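HTH-type transcriptional regulator cbl (Escherichia coli K12, PDB 2FYI) may act as an accessory transcriptional regulator within the cys regulon, a LysR-family protein seen here as its cofactor-binding domain. Local coordinates at residues 34-37 with 38-42; 55-58 with 59-63. All blocks are in the same frame, centred on the assembly; numbering follows the deposited sequence.

Contact 1: 34-37 with 38-42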
loop_
_atom_site.group_PDB
_atom_site.type_symbol
_atom_site.label_atom_id
_atom_site.label_comp_id
_atom_site.label_asym_id
_atom_site.label_seq_id
_atom_site.Cartn_x
_atom_site.Cartn_y
_atom_site.Cartn_z
ATOM N N LYS A 34 19.891 -0.143 -6.597
ATOM C CA LYS A 34 21.283 -0.285 -6.173
ATOM C C LYS A 34 22.236 -0.141 -7.348
ATOM O O LYS A 34 23.195 0.657 -7.302
ATOM C CB LYS A 34 21.538 -1.618 -5.498
ATOM C CG LYS A 34 21.045 -1.666 -4.085
ATOM C CD LYS A 34 21.838 -2.701 -3.249
ATOM C CE LYS A 34 21.325 -4.181 -3.401
ATOM N NZ LYS A 34 19.885 -4.455 -2.980
ATOM N N ALA A 35 21.985 -0.912 -8.402
ATOM C CA ALA A 35 22.839 -0.862 -9.600
ATOM C C ALA A 35 22.963 0.548 -10.145
ATOM O O ALA A 35 24.062 1.044 -10.439
ATOM C CB ALA A 35 22.277 -1.743 -10.683
ATOM N N PHE A 36 21.810 1.181 -10.314
ATOM C CA PHE A 36 21.763 2.517 -10.857
ATOM C C PHE A 36 22.552 3.514 -10.015
ATOM O O PHE A 36 23.254 4.353 -10.572
ATOM C CB PHE A 36 20.326 2.966 -10.998
ATOM C CG PHE A 36 20.169 4.327 -11.615
ATOM C CD1 PHE A 36 20.008 5.455 -10.821
ATOM C CD2 PHE A 36 20.147 4.484 -12.992
ATOM C CE1 PHE A 36 19.845 6.728 -11.379
ATOM C CE2 PHE A 36 19.985 5.759 -13.564
ATOM C CZ PHE A 36 19.838 6.880 -12.737
ATOM N N ARG A 37 22.460 3.425 -8.686
ATOM C CA ARG A 37 23.142 4.376 -7.828
ATOM C C ARG A 37 24.659 4.244 -7.899
ATOM O O ARG A 37 25.362 5.239 -7.782
ATOM C CB ARG A 37 22.605 4.300 -6.406
ATOM C CG ARG A 37 21.218 4.970 -6.297
ATOM C CD ARG A 37 20.561 4.931 -4.896
ATOM N NE ARG A 37 21.211 5.826 -3.933
ATOM C CZ ARG A 37 21.210 5.603 -2.619
ATOM N NH1 ARG A 37 20.592 4.525 -2.151
ATOM N NH2 ARG A 37 21.829 6.426 -1.770
ATOM N N GLU A 38 25.170 3.032 -8.109
ATOM C CA GLU A 38 26.609 2.836 -8.367
ATOM C C GLU A 38 26.999 3.505 -9.667
ATOM O O GLU A 38 27.898 4.332 -9.730
ATOM C CB GLU A 38 26.892 1.370 -8.577
ATOM C CG GLU A 38 26.360 0.498 -7.486
ATOM C CD GLU A 38 27.489 -0.007 -6.607
ATOM O OE1 GLU A 38 28.538 0.699 -6.530
ATOM O OE2 GLU A 38 27.329 -1.108 -6.016
ATOM N N LEU A 39 26.306 3.104 -10.719
ATOM C CA LEU A 39 26.544 3.618 -12.045
ATOM C C LEU A 39 26.432 5.124 -12.095
ATOM O O LEU A 39 27.257 5.780 -12.694
ATOM C CB LEU A 39 25.512 3.035 -12.988
ATOM C CG LEU A 39 25.763 3.344 -14.444
ATOM C CD1 LEU A 39 26.887 2.426 -14.848
ATOM C CD2 LEU A 39 24.508 3.086 -15.272
ATOM N N PHE A 40 25.400 5.680 -11.479
ATOM C CA PHE A 40 25.179 7.129 -11.549
ATOM C C PHE A 40 25.168 7.773 -10.176
ATOM O O PHE A 40 24.140 8.263 -9.717
ATOM C CB PHE A 40 23.858 7.482 -12.258
ATOM C CG PHE A 40 23.873 7.244 -13.725
ATOM C CD1 PHE A 40 24.543 8.105 -14.574
ATOM C CD2 PHE A 40 23.213 6.160 -14.268
ATOM C CE1 PHE A 40 24.556 7.896 -15.932
ATOM C CE2 PHE A 40 23.226 5.938 -15.653
ATOM C CZ PHE A 40 23.898 6.814 -16.480
ATOM N N PRO A 41 26.328 7.833 -9.534
ATOM C CA PRO A 41 26.373 8.306 -8.172
ATOM C C PRO A 41 25.903 9.746 -8.015
ATOM O O PRO A 41 25.389 10.089 -6.976
ATOM C CB PRO A 41 27.846 8.197 -7.818
ATOM C CG PRO A 41 28.521 8.288 -9.096
ATOM C CD PRO A 41 27.664 7.533 -10.046
ATOM N N GLU A 42 26.053 10.588 -9.023
ATOM C CA GLU A 42 25.638 11.979 -8.871
ATOM C C GLU A 42 24.219 12.292 -9.346
ATOM O O GLU A 42 23.830 13.450 -9.392
ATOM C CB GLU A 42 26.606 12.905 -9.580
ATOM C CG GLU A 42 27.971 12.847 -8.995
ATOM C CD GLU A 42 28.054 13.554 -7.663
ATOM O OE1 GLU A 42 28.485 14.740 -7.690
ATOM O OE2 GLU A 42 27.686 12.940 -6.620
HETATM O O HOH W 1 23.476 7.624 -5.511
#
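Phe36 and Phe40, one turn apart at the end of helix 29-39, set their rings against each other with planes at 41° and centroids 5.1 Å apart. Phe40 CB sits over one face of the Phe36 ring, a CH-pi contact nearer the ring border than its middle, while the CE2 corner of Phe36 meets CD2 of Phe40. Having CG anti to the backbone N (chi1 -177°) swings the Phe36 ring along the helix toward Phe40. Phe40 N gives a hydrogen bond of 2.7 Å to Phe36 O. Both rings are buried: Tyr204 and Arg207 of helix 203-212 press on Phe40, and Leu39 beside them meets Arg207 and Leu211. An alanine in place of Phe36 is likely to open a gap and leave the Phe40 ring freer to turn. On the looser side Glu38 CG curls back past Lys34 O, while a water accepts from Arg37 NE at 3.3 Å and bonds only weakly to Pro41 O. Lys34 and Arg37 pack on Leu157 of the second subunit, and Arg37 NH2 bonds weakly to Gly158 O there. The chemistry divides the helix end: aromatic carbon anchors it to its own domain, charged chains face solvent and the partner subunit.

Contact 2: 55-58 with 59-63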
loop_
_atom_site.group_PDB
_atom_site.type_symbol
_atom_site.label_atom_id
_atom_site.label_comp_id
_atom_site.label_asym_id
_atom_site.label_seq_id
_atom_site.Cartn_x
_atom_site.Cartn_y
_atom_site.Cartn_z
ATOM N N ILE A 55 -0.053 6.715 -12.423
ATOM C CA ILE A 55 1.225 6.578 -13.036
ATOM C C ILE A 55 1.148 7.039 -14.470
ATOM O O ILE A 55 2.020 7.776 -14.946
ATOM C CB ILE A 55 1.677 5.152 -12.986
ATOM C CG1 ILE A 55 1.593 4.642 -11.549
ATOM C CG2 ILE A 55 3.093 5.048 -13.501
ATOM C CD1 ILE A 55 2.307 3.328 -11.311
ATOM N N ALA A 56 0.095 6.633 -15.164
ATOM C CA ALA A 56 -0.090 7.069 -16.543
ATOM C C ALA A 56 -0.243 8.587 -16.614
ATOM O O ALA A 56 0.337 9.233 -17.470
ATOM C CB ALA A 56 -1.283 6.380 -17.170
ATOM N N THR A 57 -1.017 9.167 -15.709
ATOM C CA THR A 57 -1.197 10.600 -15.712
ATOM C C THR A 57 0.120 11.312 -15.469
ATOM O O THR A 57 0.430 12.274 -16.157
ATOM C CB THR A 57 -2.178 10.988 -14.650
ATOM O OG1 THR A 57 -3.444 10.460 -15.025
ATOM C CG2 THR A 57 -2.287 12.478 -14.539
ATOM N N LEU A 58 0.907 10.844 -14.502
ATOM C CA LEU A 58 2.165 11.519 -14.195
ATOM C C LEU A 58 3.068 11.494 -15.407
ATOM O O LEU A 58 3.776 12.450 -15.674
ATOM C CB LEU A 58 2.863 10.891 -12.992
ATOM C CG LEU A 58 2.141 11.005 -11.642
ATOM C CD1 LEU A 58 2.785 10.030 -10.713
ATOM C CD2 LEU A 58 2.187 12.397 -11.060
ATOM N N LEU A 59 3.036 10.402 -16.157
ATOM C CA LEU A 59 3.846 10.339 -17.352
ATOM C C LEU A 59 3.336 11.319 -18.380
ATOM O O LEU A 59 4.131 12.035 -18.974
ATOM C CB LEU A 59 3.876 8.933 -17.925
ATOM C CG LEU A 59 4.816 7.912 -17.296
ATOM C CD1 LEU A 59 4.732 6.598 -18.053
ATOM C CD2 LEU A 59 6.222 8.429 -17.308
ATOM N N GLN A 60 2.024 11.365 -18.594
ATOM C CA GLN A 60 1.459 12.298 -19.563
ATOM C C GLN A 60 1.866 13.730 -19.252
ATOM O O GLN A 60 2.168 14.482 -20.153
ATOM C CB GLN A 60 -0.062 12.183 -19.634
ATOM C CG GLN A 60 -0.573 10.766 -20.029
ATOM C CD GLN A 60 -2.022 10.457 -19.540
ATOM O OE1 GLN A 60 -2.864 11.371 -19.434
ATOM N NE2 GLN A 60 -2.309 9.166 -19.241
ATOM N N ASN A 61 1.904 14.089 -17.975
ATOM C CA ASN A 61 2.236 15.438 -17.524
ATOM C C ASN A 61 3.710 15.751 -17.417
ATOM O O ASN A 61 4.076 16.871 -17.126
ATOM C CB ASN A 61 1.682 15.637 -16.120
ATOM C CG ASN A 61 0.176 15.575 -16.083
ATOM O OD1 ASN A 61 -0.483 15.835 -17.094
ATOM N ND2 ASN A 61 -0.387 15.219 -14.918
ATOM N N GLY A 62 4.566 14.760 -17.577
ATOM C CA GLY A 62 5.983 14.979 -17.341
ATOM C C GLY A 62 6.377 15.084 -15.877
ATOM O O GLY A 62 7.513 15.340 -15.565
ATOM N N GLU A 63 5.437 14.872 -14.970
ATOM C CA GLU A 63 5.742 14.801 -13.536
ATOM C C GLU A 63 6.608 13.606 -13.159
ATOM O O GLU A 63 7.166 13.584 -12.053
ATOM C CB GLU A 63 4.471 14.694 -12.706
ATOM C CG GLU A 63 3.537 15.853 -12.810
ATOM C CD GLU A 63 4.236 17.141 -12.483
ATOM O OE1 GLU A 63 5.158 17.132 -11.635
ATOM O OE2 GLU A 63 3.888 18.179 -13.095
#
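Ala56 and Gln60 are joined by the helical hydrogen bond from Gln60 N to Ala56 O, 2.9 Å long and 165° at the hydrogen, one of three successive i to i+4 bonds in the last turns of helix 52-61. Leu59 N to Ile55 O precedes it and Asn61 N to Thr57 O, at 3.0 Å, follows. Gly62 then leaves the helix with positive phi (74°), and its N bonds to Leu59 O at 3.1 Å. The Gln60 chain runs back extended past Ala56, with NE2 3.6 Å from Ala56 CB, and the residue packs on Asp76 and Gln78. Thr57 and Asn61 run alongside each other, with Thr57 CG2 3.4 Å from Asn61 ND2. The chi1 of -66° that puts this methyl anti to the backbone N also lets Thr57 OG1 bond back to Gln53 O. Past the glycine, Glu63 passes square across Leu58, its CB 3.6 Å from Leu58 CD2, and its carboxylate turns off. On the inner side Ile55 and Leu58 rest on Ala19 of strand 14-20, while Ala56 and Leu59 reach Leu79 of strand 79-94; Lys196 NZ bonds to Gln60 O. Gly62, with positive phi and a backbone folded back onto the last turn, makes this a Schellman motif, accompanied by Leu58 packing on the Glu63 stem; it ends a helix that packs on the domain's sheet.

In the fold
Contacts 1 and 2 close two successive helices of the same subdomain, 29-39 and 52-61, with strand 43-49 running between them. Their centres lie 24 Å apart and their nearest atoms about 14 Å, so they do not touch. The helices cover opposite sides of the sheet in which strand 14-20 pairs in parallel with both 43-49 and 66-69, an alternating strand-helix pattern in keeping with the periplasmic-binding-protein-like fold of LysR effector domains. They differ in surroundings: contact 1 lies at the subunit interface, whereas no other chain of the assembly touches 55-63. Each leads directly toward a strand, 43-49 after contact 1 and 66-69 after contact 2.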